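Local coordinates for 6-pyruvoyl tetrahydrobiopterin synthase (Plasmodium vivax, PDB 3LX3), which belongs to the 6-pyruvoyl tetrahydropterin synthase family and, in a six-chain assembly, binds a zinc ion and 2-amino-1,5-dihydropteridine-4,6-dione, at residues 21-26 against 67-72; 140-145 against 162-167. One frame throughout, in Å; residues are numbered along the deposited sequence.

Interaction 1: residues 21-26 against 67-72; sequences AELLVE and YVIDFS. With XTN (2-amino-1,5-dihydropteridine-4,6-dione), chain C.
The pteridine pocket at a subunit boundary has a hydrophobic rear wall here, where L23 and V25 of strand 20-40 meet F71 at the start of helix 71-85. L23 CB lies 3.8 Å from F71 CE1. With CG anti to the carbonyl carbon (chi1 -61°), the L23 side chain runs onward to place CD1 3.4 Å from I69 O. V25 CG1 meets the next ring atom, 3.5 Å from F71 CD1, as the two side chains slide past each other in opposite directions. Further up the strand, A21 CB touches V68 CG2 at 3.8 Å. The XTN ligand lies between two aromatic residues: its N1 sits 3.4 Å above the plane of the Y67 ring, over the centre, and on its other side N2 lies over a face of F71, offset toward the rim. N2 donates a nearly straight bond to I69 O (2.8 Å, 166°). D70 caps the helix, its OD1 accepting from S72 N (2.9 Å) from above the carboxylate plane; the same OD1 lies 2.8 Å from XTN N8. T134 OG1 and E135 OE2 of the second subunit also hydrogen-bond to the ligand. With no hydrogen bond between the two segments, apolar contacts back F71, while the I69 carbonyl is committed to the ligand.

Interaction 2: residues 140-145 against 162-167; sequences YILNQL and MEVTVS
I141 O accepts a 2.8 Å hydrogen bond from L145 N, one helical turn on, and the side chains of these same two residues, with L142 between them, face strand 162-167. The bond shows a helix satisfying its backbone internally; the side chains turned to the strand are apolar, and no hydrogen bond crosses to it. V164 is at the centre of the contact. Its CG2 comes within 3.6 Å of L145 CD1 and also reaches the helix backbone, 3.8 Å from L142 CA, whereas CG1 turns to I141, whose side chain crosses it at about a right angle. Further along, I141 CD1 ends 4.0 Å from V166 CG2. L142 works at the other end: with CG anti to the backbone N (chi1 176°), its side chain slides past V164 in the opposite direction and lays CD1 alongside the strand, 4.0 Å from M162 CB and 3.9 Å from M162 O. The axes of the two short segments approach to 8.2 Å, with their directions 138° apart, closer to antiparallel than to parallel but well skewed. L145 also packs on V78 and V81 of helix 71-85, and I141 on L85. E163 points away from the helix, where it pairs with R57 and bonds to Y161. Alternate strand residues thus meet the helix, as expected of a helix lying on one face of an antiparallel sheet, the arrangement of the tunnelling (T-fold) family.

In the fold
From the N terminus, strand 20-40 opens interaction 1 and the chain returns along strand 48-61. The loop then closes where residues 67-72 meet the start of that first strand, with 40 residues between the two segments. Helix 71-85 begins there. Interaction 2 follows in series, neither enclosed by nor crossing the first: helix 134-149 leads through the short helix 151-156 into strand 161-167, closing a loop of 16 residues. The two contacts do not touch; their centres lie about 15 Å apart. One joins a loop and the first turn of a helix, the other a helix, to the same antiparallel sheet, the first at a pocket shared between subunits and the second in the chain's interior. Helix 71-85, which starts at interaction 1, runs on to interaction 2.

Interaction 1: residues 21-26 against 67-72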
loop_
_atom_site.group_PDB
_atom_site.type_symbol
_atom_site.label_atom_id
_atom_site.label_comp_id
_atom_site.label_asym_id
_atom_site.label_seq_id
_atom_site.Cartn_x
_atom_site.Cartn_y
_atom_site.Cartn_z
ATOM N N ALA A 21 -12.097 -23.396 -2.424
ATOM C CA ALA A 21 -11.702 -22.004 -2.361
ATOM C C ALA A 21 -10.521 -21.875 -1.420
ATOM O O ALA A 21 -10.389 -22.658 -0.478
ATOM C CB ALA A 21 -12.857 -21.038 -1.918
ATOM N N GLU A 22 -9.698 -20.872 -1.685
ATOM C CA GLU A 22 -8.560 -20.502 -0.830
ATOM C C GLU A 22 -8.875 -19.190 -0.162
ATOM O O GLU A 22 -9.157 -18.221 -0.830
ATOM C CB GLU A 22 -7.309 -20.386 -1.659
ATOM C CG GLU A 22 -6.076 -19.978 -0.958
ATOM C CD GLU A 22 -4.924 -19.916 -1.939
ATOM O OE1 GLU A 22 -4.540 -18.802 -2.368
ATOM O OE2 GLU A 22 -4.426 -20.978 -2.324
ATOM N N LEU A 23 -8.805 -19.156 1.166
ATOM C CA LEU A 23 -9.061 -17.946 1.915
ATOM C C LEU A 23 -7.729 -17.354 2.393
ATOM O O LEU A 23 -6.805 -18.108 2.777
ATOM C CB LEU A 23 -9.927 -18.224 3.121
ATOM C CG LEU A 23 -11.298 -18.785 2.831
ATOM C CD1 LEU A 23 -12.104 -18.862 4.120
ATOM C CD2 LEU A 23 -12.067 -18.061 1.734
ATOM N N LEU A 24 -7.652 -16.032 2.394
ATOM C CA LEU A 24 -6.499 -15.287 2.886
ATOM C C LEU A 24 -6.971 -14.238 3.850
ATOM O O LEU A 24 -7.853 -13.426 3.503
ATOM C CB LEU A 24 -5.763 -14.588 1.743
ATOM C CG LEU A 24 -4.621 -13.629 2.144
ATOM C CD1 LEU A 24 -3.469 -14.385 2.783
ATOM C CD2 LEU A 24 -4.166 -12.902 0.871
ATOM N N VAL A 25 -6.382 -14.229 5.036
ATOM C CA VAL A 25 -6.601 -13.126 5.938
ATOM C C VAL A 25 -5.234 -12.469 6.254
ATOM O O VAL A 25 -4.262 -13.127 6.593
ATOM C CB VAL A 25 -7.351 -13.511 7.258
ATOM C CG1 VAL A 25 -8.770 -13.939 6.937
ATOM C CG2 VAL A 25 -6.600 -14.559 8.069
ATOM N N GLU A 26 -5.211 -11.138 6.090
ATOM C CA GLU A 26 -4.013 -10.339 6.219
ATOM C C GLU A 26 -4.353 -8.954 6.657
ATOM O O GLU A 26 -5.253 -8.323 6.142
ATOM C CB GLU A 26 -3.215 -10.317 4.902
ATOM C CG GLU A 26 -3.675 -9.396 3.806
ATOM C CD GLU A 26 -2.971 -9.695 2.473
ATOM O OE1 GLU A 26 -1.783 -10.115 2.499
ATOM O OE2 GLU A 26 -3.628 -9.550 1.409
ATOM N N TYR A 67 -19.459 -20.529 3.224
ATOM C CA TYR A 67 -18.082 -20.305 3.603
ATOM C C TYR A 67 -17.248 -21.567 3.543
ATOM O O TYR A 67 -17.784 -22.657 3.783
ATOM C CB TYR A 67 -17.999 -19.859 5.070
ATOM C CG TYR A 67 -18.693 -18.560 5.476
ATOM C CD1 TYR A 67 -19.066 -17.579 4.573
ATOM C CD2 TYR A 67 -19.007 -18.368 6.813
ATOM C CE1 TYR A 67 -19.678 -16.417 5.010
ATOM C CE2 TYR A 67 -19.605 -17.206 7.253
ATOM C CZ TYR A 67 -19.925 -16.241 6.358
ATOM O OH TYR A 67 -20.512 -15.092 6.825
ATOM N N VAL A 68 -15.942 -21.428 3.278
ATOM C CA VAL A 68 -15.029 -22.525 3.623
ATOM C C VAL A 68 -15.027 -22.640 5.154
ATOM O O VAL A 68 -15.334 -23.702 5.726
ATOM C CB VAL A 68 -13.628 -22.373 3.070
ATOM C CG1 VAL A 68 -12.769 -23.587 3.556
ATOM C CG2 VAL A 68 -13.689 -22.345 1.524
ATOM N N ILE A 69 -14.703 -21.527 5.789
ATOM C CA ILE A 69 -14.665 -21.368 7.255
ATOM C C ILE A 69 -14.816 -19.848 7.462
ATOM O O ILE A 69 -14.357 -19.034 6.639
ATOM C CB ILE A 69 -13.404 -21.998 7.867
ATOM C CG1 ILE A 69 -13.362 -21.813 9.381
ATOM C CG2 ILE A 69 -12.168 -21.422 7.224
ATOM C CD1 ILE A 69 -12.230 -22.627 10.016
ATOM N N ASP A 70 -15.534 -19.450 8.497
ATOM C CA ASP A 70 -15.807 -18.056 8.775
ATOM C C ASP A 70 -14.514 -17.252 8.974
ATOM O O ASP A 70 -13.715 -17.526 9.880
ATOM C CB ASP A 70 -16.674 -17.993 10.047
ATOM C CG ASP A 70 -17.217 -16.612 10.337
ATOM O OD1 ASP A 70 -16.779 -15.604 9.779
ATOM O OD2 ASP A 70 -18.139 -16.558 11.180
ATOM N N PHE A 71 -14.308 -16.226 8.144
ATOM C CA PHE A 71 -13.173 -15.309 8.316
ATOM C C PHE A 71 -13.046 -14.794 9.751
ATOM O O PHE A 71 -11.925 -14.557 10.240
ATOM C CB PHE A 71 -13.286 -14.064 7.420
ATOM C CG PHE A 71 -12.989 -14.270 5.937
ATOM C CD1 PHE A 71 -11.780 -14.776 5.473
ATOM C CD2 PHE A 71 -13.903 -13.819 5.000
ATOM C CE1 PHE A 71 -11.540 -14.886 4.090
ATOM C CE2 PHE A 71 -13.635 -13.935 3.624
ATOM C CZ PHE A 71 -12.461 -14.468 3.207
ATOM N N SER A 72 -14.172 -14.549 10.436
ATOM C CA SER A 72 -14.085 -13.943 11.786
ATOM C C SER A 72 -13.359 -14.852 12.794
ATOM O O SER A 72 -12.652 -14.376 13.672
ATOM C CB SER A 72 -15.481 -13.614 12.307
ATOM O OG SER A 72 -16.148 -12.720 11.425
HETATM N N1 XTN C . -16.349 -15.680 6.093
HETATM C C2 XTN C . -16.124 -16.166 4.856
HETATM N N2 XTN C . -15.446 -17.315 4.681
HETATM N N3 XTN C . -16.650 -15.504 3.716
HETATM C C4 XTN C . -17.316 -14.343 3.816
HETATM O O4 XTN C . -17.720 -13.785 2.768
HETATM N N5 XTN C . -18.173 -12.672 5.312
HETATM C C6 XTN C . -18.377 -12.211 6.582
HETATM O O6 XTN C . -18.996 -11.158 6.753
HETATM C C7 XTN C . -17.893 -12.959 7.698
HETATM N N8 XTN C . -17.230 -14.094 7.464
HETATM C C4A XTN C . -17.497 -13.841 5.108
HETATM C C8A XTN C . -17.015 -14.529 6.220
#

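Interaction 2: residues 140-145 against 162-167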
loop_
_atom_site.group_PDB
_atom_site.type_symbol
_atom_site.label_atom_id
_atom_site.label_comp_id
_atom_site.label_asym_id
_atom_site.label_seq_id
_atom_site.Cartn_x
_atom_site.Cartn_y
_atom_site.Cartn_z
ATOM N N TYR A 140 6.575 -21.933 14.119
ATOM C CA TYR A 140 5.993 -21.891 15.439
ATOM C C TYR A 140 4.551 -21.364 15.352
ATOM O O TYR A 140 3.627 -21.939 15.942
ATOM C CB TYR A 140 6.840 -20.991 16.366
ATOM C CG TYR A 140 6.145 -20.736 17.659
ATOM C CD1 TYR A 140 6.061 -21.722 18.614
ATOM C CD2 TYR A 140 5.559 -19.498 17.917
ATOM C CE1 TYR A 140 5.410 -21.506 19.805
ATOM C CE2 TYR A 140 4.900 -19.278 19.108
ATOM C CZ TYR A 140 4.840 -20.279 20.045
ATOM O OH TYR A 140 4.174 -20.068 21.236
ATOM N N ILE A 141 4.374 -20.269 14.610
ATOM C CA ILE A 141 3.041 -19.643 14.509
ATOM C C ILE A 141 2.062 -20.569 13.819
ATOM O O ILE A 141 0.892 -20.671 14.243
ATOM C CB ILE A 141 3.116 -18.289 13.833
ATOM C CG1 ILE A 141 3.827 -17.315 14.765
ATOM C CG2 ILE A 141 1.718 -17.763 13.440
ATOM C CD1 ILE A 141 3.975 -15.944 14.239
ATOM N N LEU A 142 2.502 -21.224 12.762
ATOM C CA LEU A 142 1.634 -22.177 12.072
ATOM C C LEU A 142 1.127 -23.258 13.029
ATOM O O LEU A 142 -0.066 -23.580 13.064
ATOM C CB LEU A 142 2.375 -22.843 10.902
ATOM C CG LEU A 142 1.640 -23.938 10.122
ATOM C CD1 LEU A 142 0.374 -23.368 9.498
ATOM C CD2 LEU A 142 2.576 -24.511 9.064
ATOM N N ASN A 143 2.048 -23.850 13.797
ATOM C CA ASN A 143 1.659 -24.872 14.750
ATOM C C ASN A 143 0.675 -24.327 15.794
ATOM O O ASN A 143 -0.345 -24.958 16.103
ATOM C CB ASN A 143 2.888 -25.447 15.450
ATOM C CG ASN A 143 2.553 -26.641 16.303
ATOM O OD1 ASN A 143 2.194 -27.689 15.788
ATOM N ND2 ASN A 143 2.672 -26.487 17.616
ATOM N N GLN A 144 0.950 -23.146 16.309
ATOM C CA GLN A 144 0.084 -22.514 17.315
ATOM C C GLN A 144 -1.288 -22.218 16.749
ATOM O O GLN A 144 -2.299 -22.382 17.442
ATOM C CB GLN A 144 0.698 -21.234 17.868
ATOM C CG GLN A 144 1.886 -21.422 18.761
ATOM C CD GLN A 144 1.594 -22.278 19.977
ATOM O OE1 GLN A 144 2.133 -23.370 20.134
ATOM N NE2 GLN A 144 0.684 -21.812 20.791
ATOM N N LEU A 145 -1.334 -21.790 15.491
ATOM C CA LEU A 145 -2.626 -21.455 14.865
ATOM C C LEU A 145 -3.506 -22.661 14.646
ATOM O O LEU A 145 -4.736 -22.611 14.837
ATOM C CB LEU A 145 -2.436 -20.706 13.540
ATOM C CG LEU A 145 -2.202 -19.213 13.644
ATOM C CD1 LEU A 145 -1.897 -18.622 12.249
ATOM C CD2 LEU A 145 -3.475 -18.538 14.279
ATOM N N MET A 162 -3.070 -25.405 5.419
ATOM C CA MET A 162 -2.885 -24.224 6.265
ATOM C C MET A 162 -1.504 -23.677 5.963
ATOM O O MET A 162 -0.550 -24.442 5.836
ATOM C CB MET A 162 -2.962 -24.610 7.752
ATOM C CG MET A 162 -4.370 -25.045 8.172
ATOM S SD MET A 162 -5.438 -23.651 8.405
ATOM C CE MET A 162 -4.773 -23.027 9.932
ATOM N N GLU A 163 -1.430 -22.357 5.811
ATOM C CA GLU A 163 -0.176 -21.704 5.404
ATOM C C GLU A 163 -0.050 -20.345 6.075
ATOM O O GLU A 163 -0.963 -19.520 6.041
ATOM C CB GLU A 163 -0.162 -21.543 3.886
ATOM C CG GLU A 163 1.000 -20.751 3.318
ATOM C CD GLU A 163 0.737 -20.321 1.878
ATOM O OE1 GLU A 163 0.751 -21.204 1.000
ATOM O OE2 GLU A 163 0.599 -19.114 1.656
ATOM N N VAL A 164 1.088 -20.122 6.719
ATOM C CA VAL A 164 1.412 -18.870 7.361
ATOM C C VAL A 164 2.572 -18.173 6.666
ATOM O O VAL A 164 3.568 -18.811 6.294
ATOM C CB VAL A 164 1.784 -19.128 8.859
ATOM C CG1 VAL A 164 2.608 -18.048 9.479
ATOM C CG2 VAL A 164 0.489 -19.421 9.674
ATOM N N THR A 165 2.423 -16.858 6.493
ATOM C CA THR A 165 3.491 -15.973 6.045
ATOM C C THR A 165 3.803 -15.038 7.195
ATOM O O THR A 165 2.921 -14.393 7.732
ATOM C CB THR A 165 3.102 -15.197 4.778
ATOM O OG1 THR A 165 2.812 -16.149 3.734
ATOM C CG2 THR A 165 4.241 -14.279 4.365
ATOM N N VAL A 166 5.078 -14.978 7.574
ATOM C CA VAL A 166 5.573 -14.012 8.578
ATOM C C VAL A 166 6.577 -13.108 7.886
ATOM O O VAL A 166 7.446 -13.533 7.110
ATOM C CB VAL A 166 6.238 -14.729 9.759
ATOM C CG1 VAL A 166 6.897 -13.672 10.711
ATOM C CG2 VAL A 166 5.246 -15.601 10.510
ATOM N N SER A 167 6.464 -11.815 8.163
ATOM C CA SER A 167 7.498 -10.868 7.726
ATOM C C SER A 167 8.134 -10.153 8.897
ATOM O O SER A 167 7.414 -9.757 9.813
ATOM C CB SER A 167 6.892 -9.898 6.760
ATOM O OG SER A 167 5.922 -9.071 7.306
#